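PDB 3VV5: amino acid ABC transporter, binding protein from Thermus thermophilus, which binds the lysine analogue L-thialysine as the substrate-binding component of an ABC transporter and probably delivers it for uptake into the cell. Local coordinates for residues 113-118 with 216-221; 123-128 with 206-211; 169-174 with 184-189. All coordinates share one frame; numbering follows the deposited sequence.

All three contacts reach one branched mixed sheet of a two-lobed solute-binding protein. Contact 1 and contact 2 share strand 206-222, which pairs with strand 113-115 toward its C-terminal end and with strand 120-129 toward its start; their centres lie about 25 Å apart, on opposite sides of the centre of the chain. Contact 3, where helix 171-180 packs on the sheet, sits beside contact 2, about 11 Å centre to centre, because strand 185-189 is the other neighbour of strand 120-129. Along the chain the contacts are nested: 3 inside 2, and 2 inside 1. Strands 120-129 and 206-222 probably cross between the lobes, as in the hinge of this family, and bound L-thialysine lies between the lobes.

Contact 1: residues 113-118 with 216-221; sequences VDFTNP and RVAMAV
Asp114 and Phe115 pair antiparallel with Val221 and Ala220, the short strand axes approaching to 4.7 Å at an angle of 141°, the first couple hydrogen-bonded and the second not. Asp114 and Val221 exchange two N-H...O=C bonds, and Thr116 N extends the ladder to Met219 O. The next link is made by a side chain: Thr116 OG1 accepts Met219 N at 3.2 Å in a bent bond (137° at the hydrogen). Its torsion of 61° places Thr116 OG1 between the backbone N and the carbonyl carbon, where it also donates to Asn117 O at 2.8 Å. Threonine suits this place because its hydroxyl accepts from the partner strand and donates within its own segment, while CG2 lies alongside Met219 CB. Pro118, which has no N-H to offer the ladder, rests its ring carbon CB on Val217 O at 3.2 Å. On the face bearing Phe115, small residues suit the partner strand: the ring edge, at CD2, meets Met219 O in the ring plane at 3.4 Å, and the same atom lies 3.9 Å from Ala218 CB. Val113 CG2 covers one face of that ring near its rim and also packs on Ala220 CB, 3.7 Å away. On the other face of the sheet Asp114 CB touches Val221 CG1; its carboxylate turns elsewhere, to Gly224 N and the ammonium groups of Lys223 and Lys226. Ala218 bonds through its backbone to His103 of the ligand pocket, and the Val217 side chain, its CB directed away from residues 113-118, lies about 5 Å from the bound L-thialysine. Backbone bonds thus set the register, the threonine hydroxyl extends it, and the Asp114 carboxylate ties strand 113-115 by charge and hydrogen bond to the turn leading into helix 226-242.

Contact 2: residues 123-128 with 206-211; sequences GGVIVS and LQVGEL
Where strands 120-129 and 206-222 pair antiparallel, Gly123 CA lies 3.7 Å from Leu211 CD1, so close that a CB would run into that methyl. Gly124 O receives a CA-H...O contact from Leu211. Val125, in a non-hydrogen-bonded pair with Leu211, sets CG1 3.6 Å from Leu211 CD1, brought near because Leu211 CG stands anti to its own backbone N (chi1 -177°), while Val125 CB lies 3.9 Å from Val208 CG1. Ile126 N reaches Glu210 O at 3.1 Å, Ile126 O takes Gly209 N, and the register slips by one residue, a beta bulge. Gly209 suits the bulge, since a CB there would press on Ile126 CG2. Past it, Val127 forms a non-hydrogen-bonded pair with Val208 on the face of Val125, Val127 CG2 touching Leu206 CD1 at 4.1 Å. Ser128 closes the pairing with two bonds to Gln207; its hydroxyl turns instead to Pro133 O and Thr185 OG1. Leu206 lays CD2 against Ser128 O at 3.4 Å and carries its apolar end onto Leu175, Leu178 and Leu179. With an alanine here, Val127 CG2 and those three leucines would probably lose a shared apolar partner and a gap would open between this strand and helix 171-180. Paired amides bind the strands through the bulge, while Val125, Val127 and Leu206 pack against helices 171-180 and 190-200 and Val208 and Leu211 lie nearer solvent.

Contact 3: residues 169-174 with 184-189; sequences QRDPDA and DTWITD
Asp171 reaches strand 185-189 through its carboxylate. From CB the side chain swings CG opposite the backbone N (chi1 -164°), which carries the acid to the edge of the Trp186 indole, Asp171 CG lying in the ring plane 3.5 Å from Trp186 NE1. Asp171 OD1 accepts Trp186 NE1 at 2.8 Å in a nearly straight bond; the donor stands 46° above the carboxylate plane but uses its N-H in the plane of the indole. A water also donates to OD1 and, with its other hydrogen, to Ile187 O. Asp171 OD2 takes the proton of Thr188 OG1 at 2.7 Å on its syn side and also lies beside CZ2 of the indole. Three donors therefore satisfy this buried acid and fix its rotation, and would be expected to stabilise its negative charge. Thr188 CG2 sits 3.5 Å over the centre of the Trp186 ring, and Ala174, small enough to let the helix close in, sets Ala174 CB 3.4 Å from Trp186 CD1. Asp171 also touches Gln147 and Phe46 of the ligand pocket. Helix 171-180 links strands 164-168 and 185-189, which flank strand 143-147 in parallel: a beta-alpha-beta crossover, as in the alpha/beta lobes of periplasmic binding proteins.

Contact 1: residues 113-118 with 216-221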
loop_
_atom_site.group_PDB
_atom_site.type_symbol
_atom_site.label_atom_id
_atom_site.label_comp_id
_atom_site.label_asym_id
_atom_site.label_seq_id
_atom_site.Cartn_x
_atom_site.Cartn_y
_atom_site.Cartn_z
ATOM N N VAL A 113 14.630 -3.451 4.954
ATOM C CA VAL A 113 14.068 -4.737 4.517
ATOM C C VAL A 113 14.567 -5.048 3.104
ATOM O O VAL A 113 15.138 -4.171 2.437
ATOM C CB VAL A 113 12.488 -4.741 4.584
ATOM C CG1 VAL A 113 11.977 -4.578 6.039
ATOM C CG2 VAL A 113 11.899 -3.678 3.672
ATOM N N ASP A 114 14.368 -6.284 2.640
ATOM C CA ASP A 114 14.634 -6.601 1.235
ATOM C C ASP A 114 13.319 -6.576 0.443
ATOM O O ASP A 114 12.391 -7.317 0.766
ATOM C CB ASP A 114 15.304 -7.970 1.087
ATOM C CG ASP A 114 16.799 -7.930 1.372
ATOM O OD1 ASP A 114 17.476 -6.956 0.961
ATOM O OD2 ASP A 114 17.289 -8.878 2.010
ATOM N N PHE A 115 13.248 -5.719 -0.574
ATOM C CA PHE A 115 12.043 -5.606 -1.420
ATOM C C PHE A 115 12.139 -6.555 -2.602
ATOM O O PHE A 115 13.229 -6.728 -3.169
ATOM C CB PHE A 115 11.891 -4.196 -1.990
ATOM C CG PHE A 115 11.347 -3.184 -1.013
ATOM C CD1 PHE A 115 12.110 -2.070 -0.671
ATOM C CD2 PHE A 115 10.056 -3.330 -0.461
ATOM C CE1 PHE A 115 11.624 -1.115 0.224
ATOM C CE2 PHE A 115 9.569 -2.388 0.408
ATOM C CZ PHE A 115 10.359 -1.282 0.760
ATOM N N THR A 116 10.998 -7.147 -2.983
ATOM C CA THR A 116 10.885 -7.887 -4.228
ATOM C C THR A 116 10.883 -6.875 -5.399
ATOM O O THR A 116 10.815 -5.639 -5.188
ATOM C CB THR A 116 9.556 -8.687 -4.268
ATOM O OG1 THR A 116 8.453 -7.759 -4.193
ATOM C CG2 THR A 116 9.478 -9.632 -3.082
ATOM N N ASN A 117 10.959 -7.384 -6.623
ATOM C CA ASN A 117 10.501 -6.596 -7.775
ATOM C C ASN A 117 9.082 -6.029 -7.483
ATOM O O ASN A 117 8.271 -6.699 -6.815
ATOM C CB ASN A 117 10.450 -7.491 -9.016
ATOM C CG ASN A 117 11.830 -7.882 -9.515
ATOM O OD1 ASN A 117 12.786 -7.099 -9.423
ATOM N ND2 ASN A 117 11.948 -9.111 -10.035
ATOM N N PRO A 118 8.759 -4.814 -7.990
ATOM C CA PRO A 118 7.476 -4.208 -7.601
ATOM C C PRO A 118 6.253 -4.964 -8.144
ATOM O O PRO A 118 6.295 -5.475 -9.256
ATOM C CB PRO A 118 7.552 -2.804 -8.218
ATOM C CG PRO A 118 8.520 -2.947 -9.374
ATOM C CD PRO A 118 9.537 -3.943 -8.892
ATOM N N ARG A 216 7.237 2.950 -7.023
ATOM C CA ARG A 216 7.155 1.510 -7.262
ATOM C C ARG A 216 6.843 0.850 -5.914
ATOM O O ARG A 216 7.519 1.121 -4.922
ATOM C CB ARG A 216 8.495 1.002 -7.824
ATOM C CG ARG A 216 8.889 1.588 -9.186
ATOM C CD ARG A 216 10.278 1.087 -9.673
ATOM N NE ARG A 216 11.354 1.334 -8.699
ATOM C CZ ARG A 216 12.098 0.391 -8.109
ATOM N NH1 ARG A 216 13.041 0.734 -7.234
ATOM N NH2 ARG A 216 11.919 -0.895 -8.387
ATOM N N VAL A 217 5.815 0.011 -5.885
ATOM C CA VAL A 217 5.319 -0.607 -4.659
ATOM C C VAL A 217 5.666 -2.082 -4.708
ATOM O O VAL A 217 5.497 -2.716 -5.753
ATOM C CB VAL A 217 3.784 -0.431 -4.499
ATOM C CG1 VAL A 217 3.278 -1.249 -3.313
ATOM C CG2 VAL A 217 3.438 1.050 -4.298
ATOM N N ALA A 218 6.159 -2.613 -3.595
ATOM C CA ALA A 218 6.699 -3.978 -3.564
ATOM C C ALA A 218 6.402 -4.698 -2.264
ATOM O O ALA A 218 6.065 -4.070 -1.251
ATOM C CB ALA A 218 8.213 -3.970 -3.791
ATOM N N MET A 219 6.567 -6.024 -2.322
ATOM C CA MET A 219 6.486 -6.909 -1.171
ATOM C C MET A 219 7.827 -6.832 -0.483
ATOM O O MET A 219 8.808 -6.442 -1.103
ATOM C CB MET A 219 6.259 -8.359 -1.611
ATOM C CG MET A 219 4.862 -8.662 -2.116
ATOM S SD MET A 219 4.823 -10.297 -2.876
ATOM C CE MET A 219 5.520 -9.923 -4.493
ATOM N N ALA A 220 7.860 -7.180 0.797
ATOM C CA ALA A 220 9.092 -7.089 1.573
ATOM C C ALA A 220 9.296 -8.356 2.358
ATOM O O ALA A 220 8.350 -9.007 2.806
ATOM C CB ALA A 220 9.074 -5.864 2.534
ATOM N N VAL A 221 10.563 -8.678 2.522
ATOM C CA VAL A 221 11.013 -9.826 3.258
ATOM C C VAL A 221 11.962 -9.274 4.347
ATOM O O VAL A 221 12.458 -8.165 4.211
ATOM C CB VAL A 221 11.653 -10.723 2.184
ATOM C CG1 VAL A 221 13.135 -10.884 2.327
ATOM C CG2 VAL A 221 10.842 -11.996 1.926
#

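Contact 2: residues 123-128 with 206-211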
loop_
_atom_site.group_PDB
_atom_site.type_symbol
_atom_site.label_atom_id
_atom_site.label_comp_id
_atom_site.label_asym_id
_atom_site.label_seq_id
_atom_site.Cartn_x
_atom_site.Cartn_y
_atom_site.Cartn_z
ATOM N N GLY A 123 1.271 6.515 -7.623
ATOM C CA GLY A 123 1.832 7.773 -7.173
ATOM C C GLY A 123 0.938 8.403 -6.155
ATOM O O GLY A 123 -0.221 7.972 -5.989
ATOM N N GLY A 124 1.482 9.409 -5.472
ATOM C CA GLY A 124 0.767 10.142 -4.424
ATOM C C GLY A 124 0.104 11.362 -5.018
ATOM O O GLY A 124 0.685 12.014 -5.862
ATOM N N VAL A 125 -1.120 11.652 -4.588
ATOM C CA VAL A 125 -1.926 12.736 -5.156
ATOM C C VAL A 125 -2.510 13.664 -4.089
ATOM O O VAL A 125 -2.818 13.260 -2.962
ATOM C CB VAL A 125 -3.105 12.230 -6.085
ATOM C CG1 VAL A 125 -2.584 11.676 -7.413
ATOM C CG2 VAL A 125 -3.995 11.195 -5.367
ATOM N N ILE A 126 -2.665 14.923 -4.478
ATOM C CA ILE A 126 -3.333 15.902 -3.651
ATOM C C ILE A 126 -4.812 15.702 -3.873
ATOM O O ILE A 126 -5.264 15.646 -5.007
ATOM C CB ILE A 126 -2.922 17.339 -4.059
ATOM C CG1 ILE A 126 -1.540 17.655 -3.488
ATOM C CG2 ILE A 126 -3.981 18.383 -3.612
ATOM C CD1 ILE A 126 -0.930 18.938 -3.998
ATOM N N VAL A 127 -5.569 15.540 -2.793
ATOM C CA VAL A 127 -7.019 15.602 -2.921
ATOM C C VAL A 127 -7.630 16.587 -1.933
ATOM O O VAL A 127 -7.292 16.608 -0.744
ATOM C CB VAL A 127 -7.735 14.182 -3.062
ATOM C CG1 VAL A 127 -6.794 12.981 -2.777
ATOM C CG2 VAL A 127 -9.072 14.100 -2.386
ATOM N N SER A 128 -8.505 17.434 -2.463
ATOM C CA SER A 128 -9.121 18.478 -1.650
ATOM C C SER A 128 -10.613 18.500 -1.889
ATOM O O SER A 128 -11.139 17.726 -2.689
ATOM C CB SER A 128 -8.528 19.860 -1.999
ATOM O OG SER A 128 -7.105 19.857 -1.934
ATOM N N LEU A 206 -15.319 16.256 -3.918
ATOM C CA LEU A 206 -13.851 16.241 -3.913
ATOM C C LEU A 206 -13.260 16.348 -5.326
ATOM O O LEU A 206 -13.930 16.059 -6.323
ATOM C CB LEU A 206 -13.316 14.973 -3.219
ATOM C CG LEU A 206 -13.694 14.717 -1.757
ATOM C CD1 LEU A 206 -12.983 13.477 -1.213
ATOM C CD2 LEU A 206 -13.410 15.925 -0.875
ATOM N N GLN A 207 -12.003 16.760 -5.401
ATOM C CA GLN A 207 -11.314 16.879 -6.672
ATOM C C GLN A 207 -9.923 16.320 -6.448
ATOM O O GLN A 207 -9.316 16.572 -5.413
ATOM C CB GLN A 207 -11.257 18.350 -7.131
ATOM C CG GLN A 207 -9.929 19.042 -6.870
ATOM C CD GLN A 207 -10.022 20.564 -6.723
ATOM O OE1 GLN A 207 -10.807 21.237 -7.417
ATOM N NE2 GLN A 207 -9.208 21.112 -5.810
ATOM N N VAL A 208 -9.420 15.564 -7.413
ATOM C CA VAL A 208 -8.046 15.054 -7.333
ATOM C C VAL A 208 -7.141 16.071 -8.019
ATOM O O VAL A 208 -7.393 16.474 -9.161
ATOM C CB VAL A 208 -7.934 13.641 -7.967
ATOM C CG1 VAL A 208 -6.511 13.087 -7.859
ATOM C CG2 VAL A 208 -8.942 12.682 -7.307
ATOM N N GLY A 209 -6.104 16.502 -7.306
ATOM C CA GLY A 209 -5.186 17.522 -7.803
ATOM C C GLY A 209 -3.948 16.891 -8.404
ATOM O O GLY A 209 -4.020 15.825 -9.013
ATOM N N GLU A 210 -2.808 17.540 -8.210
ATOM C CA GLU A 210 -1.582 17.133 -8.886
ATOM C C GLU A 210 -1.046 15.805 -8.338
ATOM O O GLU A 210 -1.218 15.473 -7.162
ATOM C CB GLU A 210 -0.525 18.258 -8.845
ATOM C CG GLU A 210 0.568 18.099 -7.798
ATOM C CD GLU A 210 1.742 19.087 -7.936
ATOM O OE1 GLU A 210 1.744 20.106 -7.234
ATOM O OE2 GLU A 210 2.685 18.840 -8.717
ATOM N N LEU A 211 -0.424 15.036 -9.218
ATOM C CA LEU A 211 0.347 13.887 -8.810
ATOM C C LEU A 211 1.695 14.392 -8.304
ATOM O O LEU A 211 2.541 14.860 -9.084
ATOM C CB LEU A 211 0.476 12.921 -9.983
ATOM C CG LEU A 211 1.179 11.564 -9.899
ATOM C CD1 LEU A 211 0.403 10.567 -9.105
ATOM C CD2 LEU A 211 1.345 11.061 -11.316
#

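Contact 3: residues 169-174 with 184-189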
loop_
_atom_site.group_PDB
_atom_site.type_symbol
_atom_site.label_atom_id
_atom_site.label_comp_id
_atom_site.label_asym_id
_atom_site.label_seq_id
_atom_site.Cartn_x
_atom_site.Cartn_y
_atom_site.Cartn_z
ATOM N N GLN A 169 -3.514 7.436 12.066
ATOM C CA GLN A 169 -3.143 6.026 12.131
ATOM C C GLN A 169 -3.592 5.301 10.869
ATOM O O GLN A 169 -2.868 4.466 10.339
ATOM C CB GLN A 169 -3.750 5.345 13.356
ATOM C CG GLN A 169 -3.296 3.883 13.500
ATOM C CD GLN A 169 -3.381 3.362 14.916
ATOM O OE1 GLN A 169 -4.185 3.837 15.721
ATOM N NE2 GLN A 169 -2.552 2.366 15.228
ATOM N N ARG A 170 -4.791 5.626 10.404
ATOM C CA ARG A 170 -5.360 4.980 9.242
ATOM C C ARG A 170 -5.741 6.022 8.206
ATOM O O ARG A 170 -6.362 7.050 8.512
ATOM C CB ARG A 170 -6.566 4.092 9.617
ATOM C CG ARG A 170 -6.187 2.875 10.491
ATOM C CD ARG A 170 -7.413 2.115 11.023
ATOM N NE ARG A 170 -8.097 2.862 12.076
ATOM C CZ ARG A 170 -7.749 2.856 13.362
ATOM N NH1 ARG A 170 -8.433 3.592 14.233
ATOM N NH2 ARG A 170 -6.715 2.127 13.778
ATOM N N ASP A 171 -5.380 5.719 6.964
ATOM C CA ASP A 171 -5.625 6.626 5.858
ATOM C C ASP A 171 -7.101 7.065 5.727
ATOM O O ASP A 171 -7.355 8.254 5.459
ATOM C CB ASP A 171 -5.077 6.018 4.563
ATOM C CG ASP A 171 -4.929 7.039 3.452
ATOM O OD1 ASP A 171 -4.388 8.138 3.686
ATOM O OD2 ASP A 171 -5.336 6.721 2.339
ATOM N N PRO A 172 -8.077 6.139 5.932
ATOM C CA PRO A 172 -9.478 6.579 5.812
ATOM C C PRO A 172 -9.893 7.650 6.825
ATOM O O PRO A 172 -10.871 8.374 6.601
ATOM C CB PRO A 172 -10.269 5.288 6.067
ATOM C CG PRO A 172 -9.332 4.203 5.604
ATOM C CD PRO A 172 -7.999 4.674 6.105
ATOM N N ASP A 173 -9.173 7.743 7.931
ATOM C CA ASP A 173 -9.497 8.747 8.934
ATOM C C ASP A 173 -9.090 10.134 8.436
ATOM O O ASP A 173 -9.738 11.131 8.780
ATOM C CB ASP A 173 -8.860 8.399 10.289
ATOM C CG ASP A 173 -9.476 7.156 10.915
ATOM O OD1 ASP A 173 -10.665 6.893 10.644
ATOM O OD2 ASP A 173 -8.776 6.451 11.673
ATOM N N ALA A 174 -8.060 10.196 7.585
ATOM C CA ALA A 174 -7.716 11.474 6.920
ATOM C C ALA A 174 -8.807 11.917 5.948
ATOM O O ALA A 174 -9.156 13.103 5.906
ATOM C CB ALA A 174 -6.347 11.412 6.232
ATOM N N ASP A 184 -7.448 20.766 4.941
ATOM C CA ASP A 184 -7.663 21.328 3.606
ATOM C C ASP A 184 -7.407 20.322 2.491
ATOM O O ASP A 184 -7.979 20.424 1.401
ATOM C CB ASP A 184 -6.725 22.511 3.385
ATOM C CG ASP A 184 -7.108 23.724 4.212
ATOM O OD1 ASP A 184 -8.198 24.293 3.963
ATOM O OD2 ASP A 184 -6.311 24.112 5.088
ATOM N N THR A 185 -6.527 19.368 2.767
ATOM C CA THR A 185 -5.970 18.501 1.729
ATOM C C THR A 185 -5.573 17.155 2.324
ATOM O O THR A 185 -5.062 17.096 3.426
ATOM C CB THR A 185 -4.763 19.194 1.052
ATOM O OG1 THR A 185 -5.248 20.245 0.196
ATOM C CG2 THR A 185 -3.937 18.196 0.195
ATOM N N TRP A 186 -5.830 16.078 1.576
ATOM C CA TRP A 186 -5.428 14.725 1.938
ATOM C C TRP A 186 -4.444 14.253 0.875
ATOM O O TRP A 186 -4.731 14.383 -0.320
ATOM C CB TRP A 186 -6.702 13.860 1.936
ATOM C CG TRP A 186 -6.552 12.372 2.088
ATOM C CD1 TRP A 186 -5.661 11.685 2.875
ATOM C CD2 TRP A 186 -7.383 11.387 1.460
ATOM N NE1 TRP A 186 -5.909 10.315 2.776
ATOM C CE2 TRP A 186 -6.951 10.116 1.908
ATOM C CE3 TRP A 186 -8.461 11.464 0.561
ATOM C CZ2 TRP A 186 -7.556 8.922 1.473
ATOM C CZ3 TRP A 186 -9.052 10.280 0.122
ATOM C CH2 TRP A 186 -8.603 9.028 0.586
ATOM N N ILE A 187 -3.261 13.782 1.281
ATOM C CA ILE A 187 -2.308 13.264 0.314
ATOM C C ILE A 187 -2.321 11.761 0.443
ATOM O O ILE A 187 -2.073 11.221 1.525
ATOM C CB ILE A 187 -0.871 13.824 0.472
ATOM C CG1 ILE A 187 -0.848 15.344 0.216
ATOM C CG2 ILE A 187 0.069 13.139 -0.535
ATOM C CD1 ILE A 187 0.556 15.950 0.282
ATOM N N THR A 188 -2.634 11.082 -0.661
ATOM C CA THR A 188 -2.796 9.638 -0.612
ATOM C C THR A 188 -2.489 9.045 -1.969
ATOM O O THR A 188 -2.095 9.754 -2.886
ATOM C CB THR A 188 -4.252 9.266 -0.160
ATOM O OG1 THR A 188 -4.349 7.867 0.135
ATOM C CG2 THR A 188 -5.263 9.641 -1.225
ATOM N N ASP A 189 -2.730 7.742 -2.095
ATOM C CA ASP A 189 -2.513 7.005 -3.334
ATOM C C ASP A 189 -3.571 7.332 -4.379
ATOM O O ASP A 189 -4.761 7.408 -4.055
ATOM C CB ASP A 189 -2.525 5.515 -3.013
ATOM C CG ASP A 189 -2.364 4.662 -4.232
ATOM O OD1 ASP A 189 -1.204 4.267 -4.553
ATOM O OD2 ASP A 189 -3.405 4.375 -4.858
HETATM O O HOH W 1 -2.164 9.422 3.586
#